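Local structure of fructooligosaccharide ABC transporter substrate-binding protein FusA (Streptococcus pneumoniae, 5G5Y) at residues P13-P16 with E21-I24; K96-E101 with D388-K393; E123-G128 with T395-D400; S335-W340 with N359-L364; D346-I351 with Q376-G381. The protein captures short- and long-chain fructooligosaccharides, preferring tetrasaccharides and larger, as the solute-binding protein of the FusABC-MsmK ABC transporter that imports them. All coordinates share one frame; numbering follows the deposited sequence.

Contact 1. Residues P13-P16 with E21-I24; sequences PLSP and EKLI
The hydroxyl S15 OG, whose CB lies against the K22 side chain, bonds to the backbone oxygen of S12 and weakly to the hydroxyl of S11. OG stands between the backbone N and the carbonyl carbon (chi1 65°), so the polar group turns back into its own loop and leaves CB for the lysine. K22 CE comes to 3.6 Å from S15 CB, while K22 NZ stays 4.0 Å from S15 OG and is not bonded to it. The ammonium group travels past the serine instead and bonds to the backbone oxygen of E379. A lysine suits this position because its extended chain carries the charge to that oxygen while its last methylene, CE, rests against S15 CB and P16 CD. The side chains of K22 and E379 are about 5 Å apart at their nearest atoms, and E379 binds substrate.

Residues 11-22 form the loop between strand 3-10 and helix 23-32. That strand, the helix and strand 34-41 make a beta-alpha-beta crossover on the sheet of the N-terminal part of the chain, and K22 stands at the N-cap position, just before the helix.

On the outer side, the rigid ring of P16 and the stem of E21 lie alongside one another, running antiparallel. E21 CB packs 3.8 Å from P16 CB, and the glutamate chain runs on extended until E21 OE1 rests 3.5 Å from P16 CB. The K22 stem passes the same ring on its CD side, with K22 CE 4.1 Å from P16 CD.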
# COMPACT_ATOMS: atom_id res chain seq x y z
N PRO A 13 16.53 7.55 -11.69
CA PRO A 13 17.85 7.72 -12.34
C PRO A 13 18.02 6.90 -13.62
O PRO A 13 18.84 7.25 -14.44
CB PRO A 13 18.87 7.29 -11.27
CG PRO A 13 18.10 6.67 -10.17
CD PRO A 13 16.63 6.97 -10.33
N LEU A 14 17.22 5.85 -13.81
CA LEU A 14 17.25 5.12 -15.07
C LEU A 14 16.62 5.89 -16.23
O LEU A 14 16.85 5.53 -17.39
CB LEU A 14 16.57 3.78 -14.91
CG LEU A 14 17.16 2.83 -13.85
CD1 LEU A 14 16.33 1.56 -13.86
CD2 LEU A 14 18.62 2.51 -14.11
N SER A 15 15.80 6.91 -15.92
CA SER A 15 15.12 7.70 -16.97
C SER A 15 16.01 8.84 -17.46
O SER A 15 16.97 9.20 -16.80
CB SER A 15 13.80 8.24 -16.44
OG SER A 15 14.03 9.15 -15.40
N PRO A 16 15.68 9.45 -18.61
CA PRO A 16 16.53 10.51 -19.15
C PRO A 16 16.62 11.74 -18.28
O PRO A 16 15.66 12.08 -17.60
CB PRO A 16 15.87 10.85 -20.49
CG PRO A 16 15.02 9.70 -20.81
CD PRO A 16 14.57 9.11 -19.52
N GLU A 21 12.65 13.76 -23.29
CA GLU A 21 13.13 12.62 -24.07
C GLU A 21 12.26 11.34 -23.91
O GLU A 21 12.51 10.34 -24.57
CB GLU A 21 14.59 12.32 -23.72
CG GLU A 21 15.51 13.47 -24.11
CD GLU A 21 16.98 13.20 -23.78
OE1 GLU A 21 17.32 12.05 -23.45
OE2 GLU A 21 17.78 14.16 -23.82
N LYS A 22 11.28 11.36 -23.00
CA LYS A 22 10.28 10.29 -22.87
C LYS A 22 9.21 10.41 -23.95
O LYS A 22 8.71 11.50 -24.22
CB LYS A 22 9.60 10.35 -21.51
CG LYS A 22 10.51 9.99 -20.38
CD LYS A 22 9.80 9.87 -19.04
CE LYS A 22 10.76 9.41 -17.97
NZ LYS A 22 10.23 9.41 -16.57
N LEU A 23 8.88 9.28 -24.57
CA LEU A 23 7.85 9.21 -25.62
C LEU A 23 6.48 9.75 -25.16
O LEU A 23 5.78 10.49 -25.91
CB LEU A 23 7.79 7.79 -26.19
CG LEU A 23 6.87 7.55 -27.36
CD1 LEU A 23 7.06 8.54 -28.52
CD2 LEU A 23 7.07 6.12 -27.87
N ILE A 24 6.09 9.42 -23.93
CA ILE A 24 4.83 9.96 -23.39
C ILE A 24 4.81 11.49 -23.43
O ILE A 24 3.82 12.11 -23.83
CB ILE A 24 4.55 9.43 -21.95
CG1 ILE A 24 4.09 7.96 -21.98
CG2 ILE A 24 3.48 10.24 -21.27
CD1 ILE A 24 4.05 7.29 -20.61

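Contact 2. Residues K96-E101 with D388-K393; sequences KKILDE and DSYYGK
Two flat groups, the phenol ring of Y390 and the carboxylate of E101, carry this contact, and neither stacks on the opposite segment. Y390 meets the helix through its hydroxyl: Y390 OH lies 4.0 Å from I98 CG1, and the two side chains cross at about a right angle. P332 of helix 332-340 also touches the tyrosine. With CG opposite the carbonyl carbon (chi1 -66°), the ring is directed at I98. Isoleucine fits here because its CG1 can meet the phenol; I98 also touches A385 and Y330.

The carboxylate is the polar half. E101 OE2 accepts a hydrogen bond of 3.2 Å from S389 OG on its syn lone pair, the side of OE1. With CG anti to the backbone N (chi1 -176°) and an extended chain, the glutamate reaches out from the last turn of helix 93-101 far enough to meet the serine. A water molecule takes a hydrogen bond from S389 N over 3.2 Å and gives a weak one to E101 OE2, the two being 3.4 Å apart. S389 therefore meets the glutamate twice, directly by its hydroxyl and through water by its amide. Its carbonyl is used as well: K393 NZ donates to S389 O over 2.8 Å, in the carbonyl plane and on a lone pair.

The same water is a zinc ligand, so E101 reaches the second shell of the metal site, though only through a weak water bond. Its carboxylate would be expected to favour the cation electrostatically, and zinc should in turn polarise the water into a better donor toward OE2.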
# COMPACT_ATOMS: atom_id res chain seq x y z
N LYS A 96 -13.21 16.00 -12.91
CA LYS A 96 -14.60 16.09 -12.40
C LYS A 96 -15.42 14.81 -12.64
O LYS A 96 -16.26 14.44 -11.79
CB LYS A 96 -15.32 17.29 -13.02
CG LYS A 96 -14.94 18.59 -12.40
CD LYS A 96 -15.34 19.76 -13.31
CE LYS A 96 -16.82 20.07 -13.25
NZ LYS A 96 -17.11 21.06 -14.34
N LYS A 97 -15.19 14.13 -13.76
CA LYS A 97 -15.86 12.87 -14.04
C LYS A 97 -15.45 11.74 -13.06
O LYS A 97 -16.25 10.94 -12.63
CB LYS A 97 -15.60 12.42 -15.48
CG LYS A 97 -16.46 11.23 -15.88
CD LYS A 97 -16.26 10.83 -17.32
CE LYS A 97 -16.94 9.50 -17.61
NZ LYS A 97 -16.88 9.25 -19.07
N ILE A 98 -14.17 11.69 -12.74
CA ILE A 98 -13.66 10.76 -11.72
C ILE A 98 -14.33 11.04 -10.36
O ILE A 98 -14.82 10.08 -9.71
CB ILE A 98 -12.12 10.83 -11.63
CG1 ILE A 98 -11.49 10.32 -12.93
CG2 ILE A 98 -11.55 10.02 -10.47
CD1 ILE A 98 -10.16 10.95 -13.25
N LEU A 99 -14.36 12.32 -9.95
CA LEU A 99 -14.91 12.70 -8.66
C LEU A 99 -16.42 12.53 -8.56
O LEU A 99 -16.94 12.25 -7.49
CB LEU A 99 -14.49 14.12 -8.28
CG LEU A 99 -12.98 14.35 -8.17
CD1 LEU A 99 -12.75 15.79 -7.79
CD2 LEU A 99 -12.34 13.40 -7.17
N ASP A 100 -17.10 12.64 -9.71
CA ASP A 100 -18.50 12.30 -9.83
C ASP A 100 -18.76 10.79 -9.69
O ASP A 100 -19.70 10.41 -9.02
CB ASP A 100 -19.05 12.84 -11.17
CG ASP A 100 -20.57 12.79 -11.24
OD1 ASP A 100 -21.21 13.60 -10.53
OD2 ASP A 100 -21.11 11.93 -11.98
N GLU A 101 -17.96 9.94 -10.33
CA GLU A 101 -18.10 8.47 -10.22
C GLU A 101 -17.69 8.00 -8.80
O GLU A 101 -18.27 7.07 -8.27
CB GLU A 101 -17.23 7.73 -11.28
CG GLU A 101 -17.39 6.18 -11.31
CD GLU A 101 -16.57 5.44 -12.39
OE1 GLU A 101 -16.25 6.05 -13.44
OE2 GLU A 101 -16.24 4.22 -12.20
N ASP A 388 -11.11 0.96 -11.14
CA ASP A 388 -11.34 -0.45 -11.35
C ASP A 388 -12.25 -0.72 -12.56
O ASP A 388 -12.06 -1.73 -13.23
CB ASP A 388 -11.86 -1.09 -10.09
CG ASP A 388 -11.77 -2.60 -10.13
OD1 ASP A 388 -10.65 -3.14 -10.22
OD2 ASP A 388 -12.84 -3.25 -10.04
N SER A 389 -13.16 0.19 -12.88
CA SER A 389 -13.96 0.09 -14.11
C SER A 389 -13.16 0.15 -15.45
O SER A 389 -13.69 -0.16 -16.51
CB SER A 389 -15.03 1.18 -14.13
OG SER A 389 -14.46 2.46 -14.12
N TYR A 390 -11.91 0.61 -15.43
CA TYR A 390 -11.13 0.76 -16.66
C TYR A 390 -10.63 -0.60 -17.20
O TYR A 390 -10.30 -0.70 -18.39
CB TYR A 390 -9.89 1.63 -16.44
CG TYR A 390 -10.12 3.09 -16.11
CD1 TYR A 390 -11.40 3.61 -15.89
CD2 TYR A 390 -9.04 3.97 -16.06
CE1 TYR A 390 -11.59 4.95 -15.61
CE2 TYR A 390 -9.23 5.30 -15.77
CZ TYR A 390 -10.49 5.80 -15.54
OH TYR A 390 -10.68 7.15 -15.23
N TYR A 391 -10.52 -1.60 -16.31
CA TYR A 391 -9.91 -2.88 -16.71
C TYR A 391 -10.85 -3.59 -17.66
O TYR A 391 -12.04 -3.66 -17.39
CB TYR A 391 -9.54 -3.75 -15.51
CG TYR A 391 -8.57 -3.04 -14.64
CD1 TYR A 391 -7.30 -2.70 -15.11
CD2 TYR A 391 -8.91 -2.66 -13.35
CE1 TYR A 391 -6.42 -1.99 -14.33
CE2 TYR A 391 -8.02 -1.95 -12.54
CZ TYR A 391 -6.79 -1.63 -13.02
OH TYR A 391 -5.90 -0.93 -12.24
N GLY A 392 -10.31 -4.04 -18.81
CA GLY A 392 -11.12 -4.66 -19.86
C GLY A 392 -11.80 -3.68 -20.81
O GLY A 392 -12.54 -4.10 -21.73
N LYS A 393 -11.59 -2.38 -20.60
CA LYS A 393 -12.20 -1.33 -21.42
C LYS A 393 -11.11 -0.42 -21.97
O LYS A 393 -10.96 -0.28 -23.19
CB LYS A 393 -13.22 -0.53 -20.62
CG LYS A 393 -14.38 -1.33 -20.07
CD LYS A 393 -15.52 -0.41 -19.62
CE LYS A 393 -16.53 -1.13 -18.72
NZ LYS A 393 -16.04 -1.37 -17.31
O HOH W 1 -14.46 1.88 -10.53

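Contact 3. Residues E123-G128 with T395-D400; sequences EELGDG and TTMPDD. With ZN (zinc ion), chain J.
L125 and M397 meet where the chain passes from the sheet containing strand 61-63 to the one containing strand 138-142, a crossing consistent with the hinge region of a two-lobed solute-binding protein. The tight part is wholly apolar. L125 CD2 packs 3.7 Å from M397 CG, the side chains crossing at a slant, and P398 CD lies farther off, 4.5 Å from the same methyl. Y391 touches both L125 and M397, and A401 of helix 399-412 covers the leucine too. A flexible thioether suits this place because it can bend round a branched neighbour.

The other side of 123-128 is polar, and more open at its G126 and D127 end. Here zinc is held by E124 OE1 at 2.1 Å and by both carboxylate oxygens of D127, each of D127 OD1 and D127 OD2 at 2.5 Å. A water 2.3 Å from zinc supplies the fourth oxygen, and K102 belongs to the same site. The buried E124 carboxylate is positioned by D388 N, which bonds to OE1, and by the hydroxyl of Y105 at OE2. Between leucine and aspartate, G126 turns the chain with a positive phi of 84°, where a side chain would strike the carbonyl oxygen of L125. E123, at the other end, binds substrate. Back at the apolar end, the M397 chain bends at chi3 (-72°), which brings M397 CE within 4.1 Å of L125 CD2.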
# COMPACT_ATOMS: atom_id res chain seq x y z
N GLU A 123 -4.90 4.71 -7.90
CA GLU A 123 -4.73 3.43 -8.60
C GLU A 123 -5.59 2.37 -7.94
O GLU A 123 -5.20 1.78 -6.90
CB GLU A 123 -3.26 2.99 -8.59
CG GLU A 123 -2.93 1.75 -9.40
CD GLU A 123 -1.51 1.22 -9.12
OE1 GLU A 123 -1.32 0.53 -8.09
OE2 GLU A 123 -0.57 1.52 -9.90
N GLU A 124 -6.74 2.09 -8.54
CA GLU A 124 -7.61 1.02 -8.03
C GLU A 124 -7.23 -0.30 -8.70
O GLU A 124 -7.20 -0.39 -9.93
CB GLU A 124 -9.07 1.36 -8.31
CG GLU A 124 -9.49 2.64 -7.59
CD GLU A 124 -10.99 2.88 -7.72
OE1 GLU A 124 -11.60 2.21 -8.59
OE2 GLU A 124 -11.53 3.72 -6.96
N LEU A 125 -6.81 -1.28 -7.89
CA LEU A 125 -6.63 -2.68 -8.35
C LEU A 125 -7.56 -3.49 -7.49
O LEU A 125 -7.22 -3.92 -6.36
CB LEU A 125 -5.19 -3.13 -8.22
CG LEU A 125 -4.24 -2.58 -9.27
CD1 LEU A 125 -2.80 -2.71 -8.80
CD2 LEU A 125 -4.46 -3.28 -10.60
N GLY A 126 -8.79 -3.61 -7.98
CA GLY A 126 -9.89 -4.04 -7.18
C GLY A 126 -10.53 -2.94 -6.37
O GLY A 126 -9.87 -1.98 -5.99
N ASP A 127 -11.81 -3.11 -6.05
CA ASP A 127 -12.60 -2.13 -5.26
C ASP A 127 -13.02 -2.70 -3.92
O ASP A 127 -13.31 -3.86 -3.85
CB ASP A 127 -13.92 -1.81 -5.99
CG ASP A 127 -13.87 -0.51 -6.72
OD1 ASP A 127 -12.95 0.28 -6.44
OD2 ASP A 127 -14.77 -0.27 -7.55
N GLY A 128 -13.16 -1.84 -2.91
CA GLY A 128 -13.62 -2.21 -1.58
C GLY A 128 -12.86 -3.42 -1.04
O GLY A 128 -11.64 -3.44 -1.07
N THR A 395 -7.69 -0.68 -20.57
CA THR A 395 -6.45 -1.33 -20.41
C THR A 395 -6.63 -2.70 -19.78
O THR A 395 -7.63 -2.96 -19.11
CB THR A 395 -5.53 -0.46 -19.48
OG1 THR A 395 -4.25 -1.06 -19.41
CG2 THR A 395 -6.11 -0.33 -18.05
N THR A 396 -5.66 -3.55 -20.00
CA THR A 396 -5.48 -4.73 -19.18
C THR A 396 -4.89 -4.38 -17.82
O THR A 396 -4.22 -3.37 -17.66
CB THR A 396 -4.55 -5.75 -19.87
OG1 THR A 396 -3.35 -5.10 -20.29
CG2 THR A 396 -5.24 -6.35 -21.07
N MET A 397 -5.14 -5.26 -16.85
CA MET A 397 -4.42 -5.26 -15.58
C MET A 397 -3.07 -5.94 -15.71
O MET A 397 -2.97 -6.91 -16.38
CB MET A 397 -5.25 -6.07 -14.58
CG MET A 397 -4.82 -5.92 -13.16
SD MET A 397 -5.99 -6.77 -12.09
CE MET A 397 -7.42 -5.70 -12.16
N PRO A 398 -2.04 -5.46 -15.02
CA PRO A 398 -0.81 -6.22 -14.93
C PRO A 398 -1.07 -7.66 -14.44
O PRO A 398 -1.89 -7.88 -13.54
CB PRO A 398 0.01 -5.45 -13.90
CG PRO A 398 -0.57 -4.10 -13.89
CD PRO A 398 -2.00 -4.23 -14.21
N ASP A 399 -0.39 -8.63 -15.07
CA ASP A 399 -0.63 -10.05 -14.79
C ASP A 399 -0.43 -10.42 -13.31
O ASP A 399 -1.19 -11.20 -12.78
CB ASP A 399 0.32 -10.96 -15.59
CG ASP A 399 -0.01 -11.02 -17.06
OD1 ASP A 399 -1.13 -10.63 -17.49
OD2 ASP A 399 0.87 -11.51 -17.80
N ASP A 400 0.62 -9.89 -12.70
CA ASP A 400 0.89 -10.18 -11.30
C ASP A 400 -0.19 -9.63 -10.36
O ASP A 400 -0.54 -10.29 -9.38
CB ASP A 400 2.29 -9.75 -10.86
CG ASP A 400 2.58 -8.27 -11.04
OD1 ASP A 400 1.79 -7.53 -11.68
OD2 ASP A 400 3.64 -7.85 -10.54
ZN ZN J . -13.68 1.81 -8.34
O HOH W 1 -14.46 1.88 -10.53

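Contact 4. Residues S335-W340 with N359-L364; sequences SVQNNW and NSLKHL
H363 turns the edge of its imidazole toward a face of W340 in a T-shaped pair, the ring planes 67° apart and the centroid of the tryptophan six-membered ring 5.7 Å from that of H363. The leading atom is H363 NE2, 4.2 Å above the indole plane of W340 and displaced toward the rim. On the opposite face N339 ND2 lies 3.3 Å above the plane of W340, also near the rim, so the indole is sandwiched between two polar side chains. Each of these is held from elsewhere: N339 ND2 bonds to E123 OE2, and H363 ND1 to T396 OG1, which fixes the rotation of the imidazole. W340 and E123 both bind substrate, and a large flat indole suits the surface of a sugar.

One turn earlier the contact is aliphatic. V336 has CG1 anti to the backbone N (chi1 167°), and this branch meets L361 tip to tip, with V336 CG1 3.6 Å from L361 CD1. L361 holds CG opposite its carbonyl carbon (chi1 -66°), which points CD1 at the helix. The same methyl lies 3.8 Å from Q337 CG, where the two chains cross at about a right angle. The glutamine contributes its stem here; its amide is held by T342 OG1 and L333 O.

Helix 332-340 and strand 360-363 run nearly parallel, with 10.5 Å between their short axes. The strand pairs with 352-355 in an antiparallel hairpin that carries a G1 beta bulge at N359 and S360. F352 of the partner strand touches V336, W340 and L361, while I386 of strand 384-386 also touches W340.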
# COMPACT_ATOMS: atom_id res chain seq x y z
N SER A 335 -3.80 8.50 -18.01
CA SER A 335 -3.50 8.03 -16.67
C SER A 335 -2.81 6.65 -16.66
O SER A 335 -1.85 6.43 -15.92
CB SER A 335 -4.76 8.00 -15.81
OG SER A 335 -5.18 9.30 -15.49
N VAL A 336 -3.31 5.73 -17.48
CA VAL A 336 -2.77 4.41 -17.49
C VAL A 336 -1.30 4.46 -17.94
O VAL A 336 -0.44 3.90 -17.28
CB VAL A 336 -3.61 3.45 -18.37
CG1 VAL A 336 -2.90 2.15 -18.65
CG2 VAL A 336 -4.99 3.23 -17.74
N GLN A 337 -1.02 5.14 -19.05
CA GLN A 337 0.36 5.22 -19.55
C GLN A 337 1.27 5.97 -18.58
O GLN A 337 2.40 5.51 -18.29
CB GLN A 337 0.39 5.91 -20.90
CG GLN A 337 -0.29 5.15 -22.00
CD GLN A 337 -0.35 5.96 -23.27
OE1 GLN A 337 0.64 6.06 -23.96
NE2 GLN A 337 -1.52 6.55 -23.56
N ASN A 338 0.79 7.08 -18.03
CA ASN A 338 1.62 7.84 -17.09
C ASN A 338 2.08 6.99 -15.91
O ASN A 338 3.21 7.10 -15.44
CB ASN A 338 0.91 9.09 -16.58
CG ASN A 338 0.75 10.16 -17.66
OD1 ASN A 338 1.15 9.97 -18.82
ND2 ASN A 338 0.13 11.27 -17.29
N ASN A 339 1.19 6.11 -15.48
CA ASN A 339 1.44 5.23 -14.34
C ASN A 339 2.41 4.09 -14.71
O ASN A 339 3.24 3.72 -13.89
CB ASN A 339 0.12 4.62 -13.88
CG ASN A 339 0.20 4.01 -12.47
OD1 ASN A 339 0.67 4.65 -11.53
ND2 ASN A 339 -0.31 2.80 -12.31
N TRP A 340 2.23 3.50 -15.89
CA TRP A 340 2.84 2.20 -16.19
C TRP A 340 3.80 2.12 -17.38
O TRP A 340 4.59 1.17 -17.43
CB TRP A 340 1.75 1.13 -16.35
CG TRP A 340 1.20 0.58 -15.08
CD1 TRP A 340 1.90 0.25 -13.94
CD2 TRP A 340 -0.16 0.22 -14.82
NE1 TRP A 340 1.04 -0.26 -12.97
CE2 TRP A 340 -0.23 -0.31 -13.49
CE3 TRP A 340 -1.34 0.30 -15.56
CZ2 TRP A 340 -1.43 -0.71 -12.89
CZ3 TRP A 340 -2.53 -0.15 -14.97
CH2 TRP A 340 -2.56 -0.64 -13.65
N ASN A 359 -8.99 1.55 -29.28
CA ASN A 359 -8.25 2.56 -28.53
C ASN A 359 -8.05 2.08 -27.07
O ASN A 359 -8.44 2.74 -26.12
CB ASN A 359 -8.97 3.91 -28.62
CG ASN A 359 -8.05 5.09 -28.40
OD1 ASN A 359 -6.92 5.12 -28.90
ND2 ASN A 359 -8.53 6.08 -27.64
N SER A 360 -7.50 0.88 -26.93
CA SER A 360 -7.25 0.29 -25.62
C SER A 360 -5.89 -0.34 -25.58
O SER A 360 -5.31 -0.76 -26.61
CB SER A 360 -8.33 -0.73 -25.27
OG SER A 360 -8.27 -1.85 -26.14
N LEU A 361 -5.36 -0.41 -24.37
CA LEU A 361 -4.01 -0.84 -24.11
C LEU A 361 -3.98 -2.28 -23.62
O LEU A 361 -4.85 -2.69 -22.83
CB LEU A 361 -3.38 0.09 -23.06
CG LEU A 361 -3.15 1.54 -23.48
CD1 LEU A 361 -2.93 2.45 -22.28
CD2 LEU A 361 -1.98 1.68 -24.43
N LYS A 362 -3.00 -3.05 -24.09
CA LYS A 362 -2.73 -4.40 -23.61
C LYS A 362 -1.28 -4.52 -23.19
O LYS A 362 -0.39 -4.14 -23.93
CB LYS A 362 -3.02 -5.47 -24.70
N HIS A 363 -1.04 -5.09 -22.00
CA HIS A 363 0.31 -5.32 -21.54
C HIS A 363 1.02 -6.32 -22.43
O HIS A 363 0.43 -7.33 -22.79
CB HIS A 363 0.33 -5.88 -20.10
CG HIS A 363 0.09 -4.84 -19.06
ND1 HIS A 363 -1.17 -4.44 -18.69
CD2 HIS A 363 0.95 -4.09 -18.35
CE1 HIS A 363 -1.07 -3.51 -17.75
NE2 HIS A 363 0.21 -3.27 -17.55
N LEU A 364 2.28 -6.05 -22.75
CA LEU A 364 3.09 -6.96 -23.54
C LEU A 364 4.00 -7.82 -22.67
O LEU A 364 4.39 -7.41 -21.58
CB LEU A 364 3.94 -6.19 -24.54
CG LEU A 364 3.15 -5.56 -25.69
CD1 LEU A 364 4.03 -4.62 -26.52
CD2 LEU A 364 2.56 -6.64 -26.59

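Contact 5. Residues D346-I351 with Q376-G381; sequences DKQQNI and QKTEVG
The Q348 amide reaches out from its loop to face the T378 methyl on the helix, Q348 OE1 lying 3.6 Å from T378 CG2. The same amide brushes the neighbouring lysine, with Q348 NE2 4.1 Å from K377 CD, and deeper in, I351 CG1 comes within 4.2 Å of T378 OG1. A glutamine suits the outer position because its extended chain carries the amide across to T378 and K377, OE1 taking a water and NE2 lying on the lysine stem.

Two waters complete this shell, since no direct hydrogen bond joins the segments. One donates to Q348 OE1 over 3.1 Å and to K377 O over 2.8 Å. That carbonyl belongs to the last turn of helix 370-378, and the water provides it with a donor. The other water accepts from I351 N at 3.1 Å and donates to T378 OG1 at 2.9 Å, joining a loop amide to the helix end.

Farther out, T378 is set by its own helix. A chi1 of 65° folds OG1 back over that helix to bond with L374 O one turn earlier; the hydroxyl thus serves the helix and the water together, and CG2 remains for the glutamine. I351 also touches L366 and L374, and its backbone pairs with L364.

After T378 the chain leaves helical geometry at E379, a substrate-binding residue whose carboxylate forms a salt bridge with R375, another such residue on the last turns of the helix. The arrangement is a water-mediated seam between a loop and a helix C-terminus, beside the oligosaccharide site of this solute-binding protein.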
# COMPACT_ATOMS: atom_id res chain seq x y z
N ASP A 346 9.78 2.37 -31.47
CA ASP A 346 10.70 1.51 -32.23
C ASP A 346 12.17 1.52 -31.73
O ASP A 346 12.98 0.80 -32.27
CB ASP A 346 10.63 1.81 -33.74
CG ASP A 346 11.17 3.19 -34.10
OD1 ASP A 346 11.74 3.89 -33.23
OD2 ASP A 346 11.02 3.59 -35.28
N LYS A 347 12.50 2.30 -30.70
CA LYS A 347 13.89 2.38 -30.19
C LYS A 347 14.16 1.60 -28.91
O LYS A 347 15.31 1.47 -28.49
CB LYS A 347 14.28 3.84 -29.94
CG LYS A 347 14.06 4.79 -31.12
CD LYS A 347 14.42 6.22 -30.73
CE LYS A 347 14.35 7.20 -31.90
NZ LYS A 347 12.96 7.61 -32.27
N GLN A 348 13.10 1.11 -28.25
CA GLN A 348 13.23 0.25 -27.08
C GLN A 348 11.91 -0.52 -26.90
O GLN A 348 10.96 -0.31 -27.64
CB GLN A 348 13.61 1.04 -25.80
CG GLN A 348 12.50 1.92 -25.23
CD GLN A 348 12.92 2.95 -24.18
OE1 GLN A 348 12.27 4.01 -24.06
NE2 GLN A 348 13.94 2.67 -23.41
N GLN A 349 11.89 -1.43 -25.93
CA GLN A 349 10.72 -2.23 -25.66
C GLN A 349 9.55 -1.35 -25.16
O GLN A 349 9.76 -0.20 -24.78
CB GLN A 349 11.04 -3.31 -24.64
CG GLN A 349 11.79 -4.49 -25.24
CD GLN A 349 11.96 -5.60 -24.24
OE1 GLN A 349 11.00 -6.31 -23.90
NE2 GLN A 349 13.18 -5.76 -23.74
N ASN A 350 8.35 -1.91 -25.19
CA ASN A 350 7.11 -1.21 -24.79
C ASN A 350 6.33 -1.99 -23.75
O ASN A 350 6.16 -3.19 -23.89
CB ASN A 350 6.21 -0.97 -25.98
CG ASN A 350 6.84 -0.01 -27.00
OD1 ASN A 350 6.79 1.21 -26.85
ND2 ASN A 350 7.44 -0.58 -28.05
N ILE A 351 5.86 -1.31 -22.71
CA ILE A 351 4.98 -1.94 -21.72
C ILE A 351 3.65 -2.38 -22.37
O ILE A 351 3.08 -3.45 -22.05
CB ILE A 351 4.75 -0.98 -20.53
CG1 ILE A 351 6.05 -0.73 -19.78
CG2 ILE A 351 3.65 -1.50 -19.59
CD1 ILE A 351 6.57 -1.92 -18.99
N GLN A 376 10.32 2.22 -15.11
CA GLN A 376 11.06 3.39 -14.62
C GLN A 376 11.58 4.29 -15.72
O GLN A 376 11.67 5.49 -15.52
CB GLN A 376 12.24 2.97 -13.76
CG GLN A 376 11.94 2.54 -12.36
CD GLN A 376 13.16 1.84 -11.82
OE1 GLN A 376 14.14 2.50 -11.46
NE2 GLN A 376 13.17 0.50 -11.87
N LYS A 377 11.97 3.70 -16.85
CA LYS A 377 12.46 4.46 -17.99
C LYS A 377 11.39 5.20 -18.77
O LYS A 377 11.73 6.18 -19.44
CB LYS A 377 13.24 3.55 -18.96
CG LYS A 377 14.52 2.96 -18.41
CD LYS A 377 15.13 2.08 -19.50
CE LYS A 377 16.36 1.31 -19.07
NZ LYS A 377 16.70 0.30 -20.11
N THR A 378 10.13 4.75 -18.69
CA THR A 378 9.07 5.18 -19.62
C THR A 378 7.81 5.79 -18.98
O THR A 378 7.10 6.53 -19.65
CB THR A 378 8.66 4.03 -20.59
OG1 THR A 378 8.07 2.92 -19.89
CG2 THR A 378 9.92 3.52 -21.38
N GLU A 379 7.53 5.45 -17.72
CA GLU A 379 6.44 6.07 -16.96
C GLU A 379 6.75 7.53 -16.67
O GLU A 379 7.91 7.97 -16.74
CB GLU A 379 6.22 5.35 -15.60
CG GLU A 379 7.28 5.71 -14.56
CD GLU A 379 7.29 4.80 -13.31
OE1 GLU A 379 6.22 4.31 -12.90
OE2 GLU A 379 8.39 4.57 -12.74
N VAL A 380 5.74 8.30 -16.28
CA VAL A 380 5.98 9.65 -15.83
C VAL A 380 5.51 9.97 -14.43
O VAL A 380 5.91 11.01 -13.89
CB VAL A 380 5.41 10.72 -16.83
CG1 VAL A 380 5.80 10.40 -18.28
CG2 VAL A 380 3.94 10.80 -16.74
N GLY A 381 4.66 9.14 -13.83
CA GLY A 381 4.14 9.42 -12.50
C GLY A 381 3.22 10.61 -12.55
O GLY A 381 2.51 10.80 -13.55
O HOH W 2 12.19 6.46 -22.18
O HOH W 3 6.82 1.59 -22.12

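Overall arrangement
From the N terminus, contact 1 closes a short loop within the first beta-alpha-beta unit before any other contact opens. Contacts 2 and 3 open next, at 96-101 and 123-128, and close in the same order at 388-393 and 395-400, so they cross; they tie early parts of the chain to the region before helix 399-412, and a zinc-bound water belongs to both. Contacts 4 and 5 also cross each other, and both fall within the spans of contacts 2 and 3, joining helix 332-340, the hairpin 352-355/360-363 and helix 370-378. Contact 5 touches contact 1, their centres about 7 Å apart, and contact 4 touches all the others.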